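Local coordinates for homoserine kinase (Cytophaga hutchinsonii, PDB 4P52), which catalyses the ATP-dependent phosphorylation of L-homoserine, a step of threonine biosynthesis, and belongs to the GHMP kinase family, at residues 67-72 with 103-108; 193-198 with 289-294; 269-274 with 299-304. All blocks are in the same frame, centred on the assembly; numbering follows the deposited sequence.

Interaction 1 of 3, residues 67-72 with 103-108; sequences RITSIT and GIEIEL
With CG beside its backbone N and a bend at chi3 (-55°), Arg67 brings the edge of its guanidinium to Glu105, whose own chain is extended beyond CG and carries the carboxylate up to meet it. NH2 of Arg67 gives a salt bridge of 2.9 Å to OE2 of Glu105. The oxygen lies at the edge of the guanidinium and in its plane, but it is met on the anti side of a carboxylate turned 76° from the guanidinium, and the hydrogen bond is well bent (N-H...O 132°). Ser61 OG and Lys63 O take further guanidinium bonds, so the rotation of the group is probably well fixed.

The strands run parallel and pair Arg67 with Glu105 and Ile68 with Ile106. The register then slips by one residue at a beta bulge, and Ser70 faces Glu107. Thr69 fills the bulge: its N donates to Ile106 O (2.8 Å), and its side chain turns toward the neighbouring strand. There OG1 lies against CB of Glu105 (3.5 Å), while CG2 runs alongside CG of Glu107 (3.6 Å). Beyond the bulge Leu108 N reaches Ser70 O at 2.9 Å, and a water ties together Ser70 OG, Thr72 OG1 and Leu108 O.

On the other face Ile68 CG1 meets Ile106 CD1 at 4.2 Å, and Ile71 and Leu108 continue the apolar row. Helix 86-98 packs against Ile68 and Ile106, completing a beta-alpha-beta crossover.

The chemistry is thus split between the two faces, greasy beneath the helix and polar opposite. On the polar face Glu105 is paired with Arg67 and Glu107 with Arg59 of strand 52-61, so both carboxylates probably have their charge balanced within the sheet.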
ATOM      1  N   ARG A  67     -41.937  -2.448   3.912  1.00 42.89           N
ATOM      2  CA  ARG A  67     -42.304  -2.491   5.329  1.00 42.38           C
ATOM      3  C   ARG A  67     -41.507  -3.526   6.062  1.00 40.28           C
ATOM      4  O   ARG A  67     -41.210  -4.576   5.520  1.00 40.25           O
ATOM      5  CB  ARG A  67     -43.787  -2.841   5.502  1.00 44.41           C
ATOM      6  CG  ARG A  67     -44.758  -1.945   4.749  1.00 47.84           C
ATOM      7  CD  ARG A  67     -46.201  -2.324   5.023  1.00 51.04           C
ATOM      8  NE  ARG A  67     -46.491  -3.730   4.735  1.00 52.72           N
ATOM      9  CZ  ARG A  67     -46.602  -4.254   3.510  1.00 57.33           C
ATOM     10  NH1 ARG A  67     -46.431  -3.500   2.416  1.00 58.55           N
ATOM     11  NH2 ARG A  67     -46.883  -5.550   3.371  1.00 57.20           N
ATOM     12  N   ILE A  68     -41.184  -3.258   7.314  1.00 39.71           N
ATOM     13  CA  ILE A  68     -40.536  -4.270   8.126  1.00 39.47           C
ATOM     14  C   ILE A  68     -41.531  -5.031   8.989  1.00 42.76           C
ATOM     15  O   ILE A  68     -42.193  -4.476   9.856  1.00 45.13           O
ATOM     16  CB  ILE A  68     -39.405  -3.696   8.962  1.00 37.98           C
ATOM     17  CG1 ILE A  68     -38.343  -3.177   7.989  1.00 38.73           C
ATOM     18  CG2 ILE A  68     -38.886  -4.761   9.930  1.00 36.70           C
ATOM     19  CD1 ILE A  68     -37.265  -2.345   8.633  1.00 40.68           C
ATOM     20  N   THR A  69     -41.605  -6.319   8.733  1.00 42.42           N
ATOM     21  CA  THR A  69     -42.579  -7.194   9.332  1.00 44.65           C
ATOM     22  C   THR A  69     -42.068  -7.662  10.674  1.00 44.79           C
ATOM     23  O   THR A  69     -42.850  -7.895  11.579  1.00 46.86           O
ATOM     24  CB  THR A  69     -42.812  -8.398   8.379  1.00 47.64           C
ATOM     25  OG1 THR A  69     -43.817  -8.041   7.428  1.00 51.46           O
ATOM     26  CG2 THR A  69     -43.191  -9.706   9.113  1.00 47.43           C
ATOM     27  N   SER A  70     -40.757  -7.807  10.812  1.00 43.53           N
ATOM     28  CA  SER A  70     -40.226  -8.524  11.949  1.00 43.40           C
ATOM     29  C   SER A  70     -38.707  -8.480  12.002  1.00 42.74           C
ATOM     30  O   SER A  70     -38.043  -8.595  10.970  1.00 43.01           O
ATOM     31  CB  SER A  70     -40.713  -9.965  11.883  1.00 45.50           C
ATOM     32  OG  SER A  70     -39.685 -10.860  12.237  1.00 49.09           O
ATOM     33  N   ILE A  71     -38.170  -8.330  13.210  1.00 42.35           N
ATOM     34  CA  ILE A  71     -36.721  -8.362  13.456  1.00 41.48           C
ATOM     35  C   ILE A  71     -36.427  -9.299  14.626  1.00 41.90           C
ATOM     36  O   ILE A  71     -37.082  -9.237  15.648  1.00 43.91           O
ATOM     37  CB  ILE A  71     -36.152  -6.949  13.735  1.00 40.65           C
ATOM     38  CG1 ILE A  71     -36.475  -5.985  12.576  1.00 40.52           C
ATOM     39  CG2 ILE A  71     -34.654  -7.010  13.954  1.00 38.68           C
ATOM     40  CD1 ILE A  71     -36.020  -4.556  12.807  1.00 39.40           C
ATOM     41  N   THR A  72     -35.432 -10.149  14.468  1.00 42.51           N
ATOM     42  CA  THR A  72     -35.120 -11.206  15.425  1.00 45.80           C
ATOM     43  C   THR A  72     -33.632 -11.103  15.688  1.00 45.17           C
ATOM     44  O   THR A  72     -32.885 -10.691  14.782  1.00 41.97           O
ATOM     45  CB  THR A  72     -35.390 -12.582  14.771  1.00 49.91           C
ATOM     46  OG1 THR A  72     -36.747 -12.628  14.330  1.00 52.76           O
ATOM     47  CG2 THR A  72     -35.123 -13.763  15.713  1.00 50.68           C
ATOM     48  N   GLY A 103     -44.788  -3.673  -3.547  1.00 42.94           N
ATOM     49  CA  GLY A 103     -44.797  -3.857  -2.099  1.00 41.75           C
ATOM     50  C   GLY A 103     -43.818  -4.945  -1.676  1.00 39.63           C
ATOM     51  O   GLY A 103     -43.698  -5.983  -2.348  1.00 39.09           O
ATOM     52  N   ILE A 104     -43.109  -4.706  -0.573  1.00 37.31           N
ATOM     53  CA  ILE A 104     -42.133  -5.640  -0.063  1.00 36.11           C
ATOM     54  C   ILE A 104     -42.251  -5.709   1.448  1.00 37.58           C
ATOM     55  O   ILE A 104     -42.238  -4.665   2.108  1.00 37.59           O
ATOM     56  CB  ILE A 104     -40.689  -5.179  -0.380  1.00 34.70           C
ATOM     57  CG1 ILE A 104     -40.388  -5.201  -1.878  1.00 35.10           C
ATOM     58  CG2 ILE A 104     -39.677  -6.025   0.360  1.00 32.93           C
ATOM     59  CD1 ILE A 104     -40.478  -6.559  -2.552  1.00 34.41           C
ATOM     60  N   GLU A 105     -42.364  -6.922   1.994  1.00 38.52           N
ATOM     61  CA  GLU A 105     -42.214  -7.132   3.434  1.00 39.08           C
ATOM     62  C   GLU A 105     -40.860  -7.727   3.714  1.00 36.29           C
ATOM     63  O   GLU A 105     -40.407  -8.615   2.987  1.00 36.99           O
ATOM     64  CB  GLU A 105     -43.262  -8.078   3.970  1.00 44.20           C
ATOM     65  CG  GLU A 105     -44.689  -7.597   3.805  1.00 53.80           C
ATOM     66  CD  GLU A 105     -45.716  -8.643   4.228  1.00 64.85           C
ATOM     67  OE1 GLU A 105     -45.378  -9.858   4.285  1.00 66.55           O
ATOM     68  OE2 GLU A 105     -46.874  -8.247   4.499  1.00 73.28           O
ATOM     69  N   ILE A 106     -40.231  -7.263   4.786  1.00 34.08           N
ATOM     70  CA  ILE A 106     -38.910  -7.704   5.176  1.00 31.51           C
ATOM     71  C   ILE A 106     -38.994  -8.363   6.528  1.00 32.69           C
ATOM     72  O   ILE A 106     -39.557  -7.798   7.440  1.00 35.46           O
ATOM     73  CB  ILE A 106     -37.949  -6.494   5.290  1.00 29.76           C
ATOM     74  CG1 ILE A 106     -37.876  -5.750   3.951  1.00 29.63           C
ATOM     75  CG2 ILE A 106     -36.566  -6.910   5.808  1.00 27.20           C
ATOM     76  CD1 ILE A 106     -37.404  -4.325   4.063  1.00 29.29           C
ATOM     77  N   GLU A 107     -38.441  -9.561   6.656  1.00 33.12           N
ATOM     78  CA  GLU A 107     -38.191 -10.181   7.941  1.00 35.35           C
ATOM     79  C   GLU A 107     -36.676 -10.239   8.058  1.00 36.20           C
ATOM     80  O   GLU A 107     -36.006 -10.787   7.190  1.00 35.94           O
ATOM     81  CB  GLU A 107     -38.789 -11.584   8.007  1.00 38.74           C
ATOM     82  CG  GLU A 107     -40.309 -11.611   8.007  1.00 47.94           C
ATOM     83  CD  GLU A 107     -40.917 -12.942   7.548  1.00 58.55           C
ATOM     84  OE1 GLU A 107     -40.240 -13.990   7.662  1.00 63.22           O
ATOM     85  OE2 GLU A 107     -42.083 -12.948   7.063  1.00 63.40           O
ATOM     86  N   LEU A 108     -36.125  -9.656   9.117  1.00 37.97           N
ATOM     87  CA  LEU A 108     -34.675  -9.632   9.290  1.00 37.94           C
ATOM     88  C   LEU A 108     -34.241 -10.483  10.468  1.00 37.18           C
ATOM     89  O   LEU A 108     -34.755 -10.325  11.560  1.00 40.02           O
ATOM     90  CB  LEU A 108     -34.191  -8.189   9.450  1.00 40.17           C
ATOM     91  CG  LEU A 108     -32.791  -7.962  10.047  1.00 43.93           C
ATOM     92  CD1 LEU A 108     -31.652  -8.586   9.236  1.00 43.61           C
ATOM     93  CD2 LEU A 108     -32.541  -6.468  10.225  1.00 47.92           C
TER
HETATM   94  O   HOH W   1     -37.128 -11.884  11.538  1.00 44.67           O

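Interaction 2 of 3, residues 193-198 with 289-294; sequences LYATII and FALSTS
Tyr194 lays its ring flat against the turn that leaves the opposing strand. The carbonyl carbon of Ser294 sits over one ring face, offset toward the rim, 3.6 Å from CD1 of Tyr194, and Ser292 O lies near the ring plane at its edge. CG of the tyrosine stands beside the backbone N (chi1 -78°), which swings the ring over Ser294 at the N-cap of helix 295-310. An alanine in place of Tyr194 would probably leave the Ser294 backbone without this aromatic cover and open a gap beside the start of the helix.

The opposite face of the sheet is apolar. Ile197 and Phe289 are a non-hydrogen-bonded antiparallel pair: the isoleucine extends CD1 to CB of Phe289, crossing its partner at a slant, while the phenyl ring leads away from strand 194-198. Leu291 brings its CG to the edge of that ring, in plane, and spreads CD2 over the methyl of Ala195 (CD2 to CB 4.0 Å). Leu193 adds CD1 against CB of Leu291.

Backbone bonds bind the Tyr194-Ser292 and Thr196-Ala290 pairs, each in both directions; the bond from Tyr194 N to Ser292 O is almost straight (179°). A water joins Thr196 OG1, Ala290 O and Ser292 OG, while Thr196 OG1 also bonds to Ala298 O.

These are the two inner strands of a four-stranded antiparallel sheet. Strand 316-322 flanks 194-200, strand 278-281 flanks 288-292, helix 295-310 covers the face carrying Thr196 and Ala290, and Val35 of strand 26-36 meets Ile197 and Phe289 on the other.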
ATOM      1  N   LEU A 193      -4.817 -19.508   3.638  1.00 36.17           N
ATOM      2  CA  LEU A 193      -4.807 -18.445   4.622  1.00 33.16           C
ATOM      3  C   LEU A 193      -6.100 -18.489   5.451  1.00 31.86           C
ATOM      4  O   LEU A 193      -7.211 -18.435   4.902  1.00 31.74           O
ATOM      5  CB  LEU A 193      -4.622 -17.087   3.934  1.00 30.58           C
ATOM      6  CG  LEU A 193      -4.625 -15.942   4.921  1.00 28.77           C
ATOM      7  CD1 LEU A 193      -3.252 -15.831   5.561  1.00 29.10           C
ATOM      8  CD2 LEU A 193      -5.031 -14.657   4.234  1.00 27.84           C
ATOM      9  N   TYR A 194      -5.949 -18.596   6.767  1.00 29.50           N
ATOM     10  CA  TYR A 194      -7.101 -18.730   7.655  1.00 28.39           C
ATOM     11  C   TYR A 194      -7.197 -17.539   8.568  1.00 28.37           C
ATOM     12  O   TYR A 194      -6.178 -16.929   8.946  1.00 28.49           O
ATOM     13  CB  TYR A 194      -6.964 -19.969   8.513  1.00 29.16           C
ATOM     14  CG  TYR A 194      -7.288 -21.233   7.787  1.00 28.90           C
ATOM     15  CD1 TYR A 194      -6.364 -21.807   6.918  1.00 28.70           C
ATOM     16  CD2 TYR A 194      -8.532 -21.868   7.980  1.00 28.28           C
ATOM     17  CE1 TYR A 194      -6.655 -22.971   6.258  1.00 29.53           C
ATOM     18  CE2 TYR A 194      -8.840 -23.039   7.312  1.00 28.85           C
ATOM     19  CZ  TYR A 194      -7.890 -23.570   6.454  1.00 30.72           C
ATOM     20  OH  TYR A 194      -8.167 -24.711   5.776  1.00 35.68           O
ATOM     21  N   ALA A 195      -8.436 -17.204   8.895  1.00 27.36           N
ATOM     22  CA  ALA A 195      -8.755 -16.142   9.827  1.00 24.95           C
ATOM     23  C   ALA A 195      -9.466 -16.754  11.045  1.00 25.92           C
ATOM     24  O   ALA A 195     -10.445 -17.525  10.896  1.00 26.11           O
ATOM     25  CB  ALA A 195      -9.650 -15.147   9.154  1.00 22.77           C
ATOM     26  N   THR A 196      -8.948 -16.454  12.237  1.00 24.30           N
ATOM     27  CA  THR A 196      -9.629 -16.798  13.454  1.00 23.80           C
ATOM     28  C   THR A 196     -10.194 -15.507  13.984  1.00 23.99           C
ATOM     29  O   THR A 196      -9.442 -14.555  14.189  1.00 24.15           O
ATOM     30  CB  THR A 196      -8.687 -17.426  14.493  1.00 24.16           C
ATOM     31  OG1 THR A 196      -8.010 -18.546  13.911  1.00 24.80           O
ATOM     32  CG2 THR A 196      -9.490 -17.917  15.687  1.00 23.77           C
ATOM     33  N   ILE A 197     -11.517 -15.473  14.167  1.00 24.56           N
ATOM     34  CA  ILE A 197     -12.227 -14.347  14.779  1.00 24.83           C
ATOM     35  C   ILE A 197     -12.665 -14.738  16.193  1.00 25.85           C
ATOM     36  O   ILE A 197     -13.258 -15.808  16.396  1.00 27.63           O
ATOM     37  CB  ILE A 197     -13.548 -13.978  14.043  1.00 26.10           C
ATOM     38  CG1 ILE A 197     -13.369 -13.685  12.555  1.00 25.86           C
ATOM     39  CG2 ILE A 197     -14.180 -12.748  14.666  1.00 28.21           C
ATOM     40  CD1 ILE A 197     -12.110 -12.949  12.234  1.00 26.22           C
ATOM     41  N   ILE A 198     -12.371 -13.878  17.163  1.00 23.78           N
ATOM     42  CA  ILE A 198     -12.946 -14.008  18.488  1.00 23.23           C
ATOM     43  C   ILE A 198     -13.789 -12.772  18.820  1.00 24.02           C
ATOM     44  O   ILE A 198     -13.330 -11.610  18.687  1.00 23.76           O
ATOM     45  CB  ILE A 198     -11.898 -14.319  19.583  1.00 22.00           C
ATOM     46  CG1 ILE A 198     -12.604 -14.620  20.907  1.00 21.96           C
ATOM     47  CG2 ILE A 198     -10.832 -13.233  19.716  1.00 20.08           C
ATOM     48  CD1 ILE A 198     -11.787 -15.534  21.802  1.00 22.60           C
ATOM     49  N   PHE A 289      -9.079 -10.466  15.308  1.00 22.68           N
ATOM     50  CA  PHE A 289      -8.847 -11.537  14.339  1.00 23.25           C
ATOM     51  C   PHE A 289      -7.370 -11.861  14.291  1.00 24.02           C
ATOM     52  O   PHE A 289      -6.511 -10.997  14.579  1.00 25.28           O
ATOM     53  CB  PHE A 289      -9.344 -11.161  12.934  1.00 21.33           C
ATOM     54  CG  PHE A 289      -8.450 -10.188  12.242  1.00 20.00           C
ATOM     55  CD1 PHE A 289      -8.471  -8.838  12.587  1.00 19.52           C
ATOM     56  CD2 PHE A 289      -7.560 -10.624  11.271  1.00 19.85           C
ATOM     57  CE1 PHE A 289      -7.602  -7.938  11.970  1.00 20.18           C
ATOM     58  CE2 PHE A 289      -6.686  -9.729  10.650  1.00 20.36           C
ATOM     59  CZ  PHE A 289      -6.700  -8.388  11.004  1.00 20.35           C
ATOM     60  N   ALA A 290      -7.079 -13.092  13.897  1.00 22.50           N
ATOM     61  CA  ALA A 290      -5.696 -13.485  13.686  1.00 23.34           C
ATOM     62  C   ALA A 290      -5.623 -14.193  12.340  1.00 24.60           C
ATOM     63  O   ALA A 290      -6.622 -14.796  11.897  1.00 24.02           O
ATOM     64  CB  ALA A 290      -5.203 -14.388  14.814  1.00 22.06           C
ATOM     65  N   LEU A 291      -4.467 -14.102  11.677  1.00 24.85           N
ATOM     66  CA  LEU A 291      -4.292 -14.820  10.441  1.00 25.76           C
ATOM     67  C   LEU A 291      -3.292 -15.919  10.683  1.00 25.63           C
ATOM     68  O   LEU A 291      -2.362 -15.751  11.483  1.00 26.24           O
ATOM     69  CB  LEU A 291      -3.874 -13.876   9.304  1.00 29.94           C
ATOM     70  CG  LEU A 291      -4.866 -12.749   8.913  1.00 30.44           C
ATOM     71  CD1 LEU A 291      -4.279 -11.907   7.799  1.00 31.33           C
ATOM     72  CD2 LEU A 291      -6.211 -13.277   8.456  1.00 28.76           C
ATOM     73  N   SER A 292      -3.517 -17.069  10.045  1.00 25.08           N
ATOM     74  CA  SER A 292      -2.544 -18.155  10.070  1.00 26.59           C
ATOM     75  C   SER A 292      -2.600 -18.914   8.742  1.00 28.15           C
ATOM     76  O   SER A 292      -3.412 -18.573   7.874  1.00 27.58           O
ATOM     77  CB  SER A 292      -2.786 -19.098  11.240  1.00 26.31           C
ATOM     78  OG  SER A 292      -4.133 -19.564  11.221  1.00 27.07           O
ATOM     79  N   THR A 293      -1.767 -19.949   8.607  1.00 28.88           N
ATOM     80  CA  THR A 293      -1.658 -20.652   7.333  1.00 31.18           C
ATOM     81  C   THR A 293      -2.159 -22.104   7.317  1.00 32.11           C
ATOM     82  O   THR A 293      -1.885 -22.834   6.378  1.00 32.52           O
ATOM     83  CB  THR A 293      -0.228 -20.577   6.766  1.00 33.25           C
ATOM     84  OG1 THR A 293       0.677 -21.200   7.680  1.00 34.87           O
ATOM     85  CG2 THR A 293       0.191 -19.151   6.620  1.00 33.45           C
ATOM     86  N   SER A 294      -2.909 -22.511   8.333  1.00 32.17           N
ATOM     87  CA  SER A 294      -3.582 -23.819   8.317  1.00 33.19           C
ATOM     88  C   SER A 294      -4.726 -23.858   9.323  1.00 34.10           C
ATOM     89  O   SER A 294      -4.743 -23.083  10.279  1.00 33.88           O
ATOM     90  CB  SER A 294      -2.608 -24.947   8.636  1.00 32.84           C
ATOM     91  OG  SER A 294      -2.195 -24.881   9.981  1.00 32.45           O
TER
HETATM   92  O   HOH W   2      -5.951 -17.733  12.120  1.00 21.43           O

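Interaction 3 of 3, residues 269-274 with 299-304; sequences KAALDA and QKIGQA
Ala270 and Ala274, one helical turn apart, both present their methyls to Ala304 of the neighbouring helix. CB of Ala304 is 4.2 Å from CB of Ala270 and 4.1 Å from CB of Ala274, so a single methyl touches two on the other side. Ile301 makes the second set of apolar contacts by splitting its branches: CG2, anti to the backbone N, rests on CB of Ala271 (3.9 Å), whereas CG1, beside that N, reaches CB of Ala274 at the same distance. The alanines of 269-274 probably allow the close approach of the backbones, with CA of Ala271 5.2 Å from CA of Ile301.

Side chains also lie against backbone carbonyls. The methyl of Ala270 abuts Ala304 O at 3.6 Å, and CG1 of Ile301 lies near Ala271 O.

Lys300 contributes through its aliphatic part. Its chain bends at chi3 (-75°) and lays CE alongside Ala274, 3.5 Å from the carbonyl O and also close to CB, so this methylene flanks Ala274, just past the end of helix 264-273. No hydrogen bond crosses the contact, which is mainly van der Waals packing.

Inward, Ile301 continues onto Ala290 and Ser292 of strand 288-292, linking the helix pair to the sheet. Helices 264-273 and 295-310 packed side by side, with an antiparallel sheet of strand order 2-3-1-4 beneath the latter, match the ferredoxin-like alpha-beta layout expected of the C-terminal domain of GHMP kinases.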
ATOM      1  N   LYS A 269      -1.139 -11.244  22.461  1.00 31.28           N
ATOM      2  CA  LYS A 269       0.058 -11.983  22.784  1.00 32.91           C
ATOM      3  C   LYS A 269      -0.200 -13.469  22.738  1.00 32.60           C
ATOM      4  O   LYS A 269       0.650 -14.231  22.288  1.00 35.55           O
ATOM      5  CB  LYS A 269       0.582 -11.605  24.157  1.00 37.10           C
ATOM      6  CG  LYS A 269       2.035 -12.001  24.337  1.00 43.00           C
ATOM      7  CD  LYS A 269       2.457 -11.906  25.786  1.00 49.33           C
ATOM      8  CE  LYS A 269       3.649 -12.811  26.054  1.00 55.76           C
ATOM      9  NZ  LYS A 269       3.813 -12.893  27.531  1.00 60.14           N
ATOM     10  N   ALA A 270      -1.369 -13.894  23.197  1.00 30.05           N
ATOM     11  CA  ALA A 270      -1.686 -15.310  23.173  1.00 29.27           C
ATOM     12  C   ALA A 270      -1.816 -15.818  21.712  1.00 28.44           C
ATOM     13  O   ALA A 270      -1.349 -16.903  21.383  1.00 29.61           O
ATOM     14  CB  ALA A 270      -2.944 -15.593  23.998  1.00 28.70           C
ATOM     15  N   ALA A 271      -2.416 -15.021  20.837  1.00 26.31           N
ATOM     16  CA  ALA A 271      -2.513 -15.388  19.440  1.00 25.44           C
ATOM     17  C   ALA A 271      -1.132 -15.467  18.802  1.00 27.06           C
ATOM     18  O   ALA A 271      -0.841 -16.410  18.064  1.00 27.96           O
ATOM     19  CB  ALA A 271      -3.396 -14.419  18.678  1.00 23.65           C
ATOM     20  N   LEU A 272      -0.276 -14.488  19.078  1.00 27.65           N
ATOM     21  CA  LEU A 272       1.070 -14.510  18.501  1.00 29.07           C
ATOM     22  C   LEU A 272       1.887 -15.665  19.059  1.00 30.55           C
ATOM     23  O   LEU A 272       2.532 -16.365  18.287  1.00 31.94           O
ATOM     24  CB  LEU A 272       1.804 -13.184  18.687  1.00 29.92           C
ATOM     25  CG  LEU A 272       1.226 -12.025  17.882  1.00 29.67           C
ATOM     26  CD1 LEU A 272       1.918 -10.744  18.318  1.00 30.29           C
ATOM     27  CD2 LEU A 272       1.375 -12.238  16.382  1.00 29.60           C
ATOM     28  N   ASP A 273       1.822 -15.914  20.370  1.00 30.88           N
ATOM     29  CA  ASP A 273       2.482 -17.125  20.930  1.00 32.87           C
ATOM     30  C   ASP A 273       1.906 -18.428  20.361  1.00 31.23           C
ATOM     31  O   ASP A 273       2.612 -19.409  20.291  1.00 31.23           O
ATOM     32  CB  ASP A 273       2.473 -17.174  22.458  1.00 37.39           C
ATOM     33  CG  ASP A 273       3.180 -15.974  23.105  1.00 48.20           C
ATOM     34  OD1 ASP A 273       3.875 -15.206  22.393  1.00 53.92           O
ATOM     35  OD2 ASP A 273       3.030 -15.769  24.341  1.00 53.43           O
ATOM     36  N   ALA A 274       0.647 -18.454  19.923  1.00 29.72           N
ATOM     37  CA  ALA A 274       0.142 -19.700  19.346  1.00 30.35           C
ATOM     38  C   ALA A 274       0.514 -19.812  17.862  1.00 32.92           C
ATOM     39  O   ALA A 274       0.143 -20.771  17.197  1.00 33.77           O
ATOM     40  CB  ALA A 274      -1.354 -19.874  19.582  1.00 28.44           C
ATOM     41  N   GLN A 299      -7.170 -23.094  14.630  1.00 29.28           N
ATOM     42  CA  GLN A 299      -7.904 -23.611  15.776  1.00 30.59           C
ATOM     43  C   GLN A 299      -7.185 -23.416  17.092  1.00 29.62           C
ATOM     44  O   GLN A 299      -7.808 -22.969  18.071  1.00 28.71           O
ATOM     45  CB  GLN A 299      -8.292 -25.064  15.589  1.00 33.58           C
ATOM     46  CG  GLN A 299      -9.535 -25.202  14.722  1.00 37.95           C
ATOM     47  CD  GLN A 299      -9.636 -26.574  14.061  1.00 43.19           C
ATOM     48  OE1 GLN A 299      -8.920 -27.509  14.433  1.00 46.59           O
ATOM     49  NE2 GLN A 299     -10.530 -26.701  13.084  1.00 42.67           N
ATOM     50  N   LYS A 300      -5.886 -23.712  17.133  1.00 29.67           N
ATOM     51  CA  LYS A 300      -5.174 -23.473  18.379  1.00 32.24           C
ATOM     52  C   LYS A 300      -4.982 -21.966  18.715  1.00 30.64           C
ATOM     53  O   LYS A 300      -4.970 -21.578  19.897  1.00 32.11           O
ATOM     54  CB  LYS A 300      -3.948 -24.371  18.587  1.00 37.38           C
ATOM     55  CG  LYS A 300      -2.895 -24.352  17.515  1.00 42.85           C
ATOM     56  CD  LYS A 300      -1.540 -24.783  18.080  1.00 47.27           C
ATOM     57  CE  LYS A 300      -0.910 -23.665  18.923  1.00 45.92           C
ATOM     58  NZ  LYS A 300       0.488 -23.952  19.343  1.00 44.63           N
ATOM     59  N   ILE A 301      -4.915 -21.115  17.699  1.00 27.07           N
ATOM     60  CA  ILE A 301      -4.976 -19.694  17.947  1.00 25.78           C
ATOM     61  C   ILE A 301      -6.307 -19.321  18.619  1.00 25.06           C
ATOM     62  O   ILE A 301      -6.324 -18.600  19.598  1.00 24.74           O
ATOM     63  CB  ILE A 301      -4.713 -18.878  16.664  1.00 25.64           C
ATOM     64  CG1 ILE A 301      -3.217 -18.926  16.316  1.00 27.92           C
ATOM     65  CG2 ILE A 301      -5.131 -17.426  16.831  1.00 23.48           C
ATOM     66  CD1 ILE A 301      -2.943 -18.873  14.824  1.00 27.71           C
ATOM     67  N   GLY A 302      -7.408 -19.829  18.091  1.00 24.87           N
ATOM     68  CA  GLY A 302      -8.721 -19.582  18.645  1.00 25.09           C
ATOM     69  C   GLY A 302      -8.818 -20.024  20.082  1.00 26.70           C
ATOM     70  O   GLY A 302      -9.332 -19.286  20.914  1.00 27.16           O
ATOM     71  N   GLN A 303      -8.307 -21.215  20.378  1.00 28.12           N
ATOM     72  CA  GLN A 303      -8.262 -21.721  21.739  1.00 30.52           C
ATOM     73  C   GLN A 303      -7.449 -20.857  22.697  1.00 30.46           C
ATOM     74  O   GLN A 303      -7.821 -20.724  23.876  1.00 32.34           O
ATOM     75  CB  GLN A 303      -7.823 -23.188  21.794  1.00 35.04           C
ATOM     76  CG  GLN A 303      -8.945 -24.167  21.439  1.00 43.20           C
ATOM     77  CD  GLN A 303     -10.343 -23.742  21.988  1.00 51.62           C
ATOM     78  OE1 GLN A 303     -11.117 -23.001  21.307  1.00 52.13           O
ATOM     79  NE2 GLN A 303     -10.668 -24.192  23.226  1.00 49.47           N
ATOM     80  N   ALA A 304      -6.356 -20.270  22.222  1.00 28.81           N
ATOM     81  CA  ALA A 304      -5.530 -19.437  23.099  1.00 29.18           C
ATOM     82  C   ALA A 304      -6.145 -18.045  23.350  1.00 29.79           C
ATOM     83  O   ALA A 304      -6.026 -17.484  24.448  1.00 30.55           O
ATOM     84  CB  ALA A 304      -4.106 -19.334  22.570  1.00 28.06           C
TER

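Following the chain from the N terminus, interaction 1 comes first and is complete before the others begin: 103-108 returns beside 67-72 after helix 86-98, closing a 30-residue loop at the edge of the large mixed sheet. Interaction 2 opens at 193-198 and closes only at 289-294, across 90 residues, about half of them helical. Interaction 3 opens inside that span at 269-274 and closes beyond it at 299-304, so the two cross. They also touch, helix 295-310 lying on the four-stranded sheet, with centres 10 Å apart. Interaction 1 lies on the far side of the chain's centre, its centre about 35 Å from that of interaction 2.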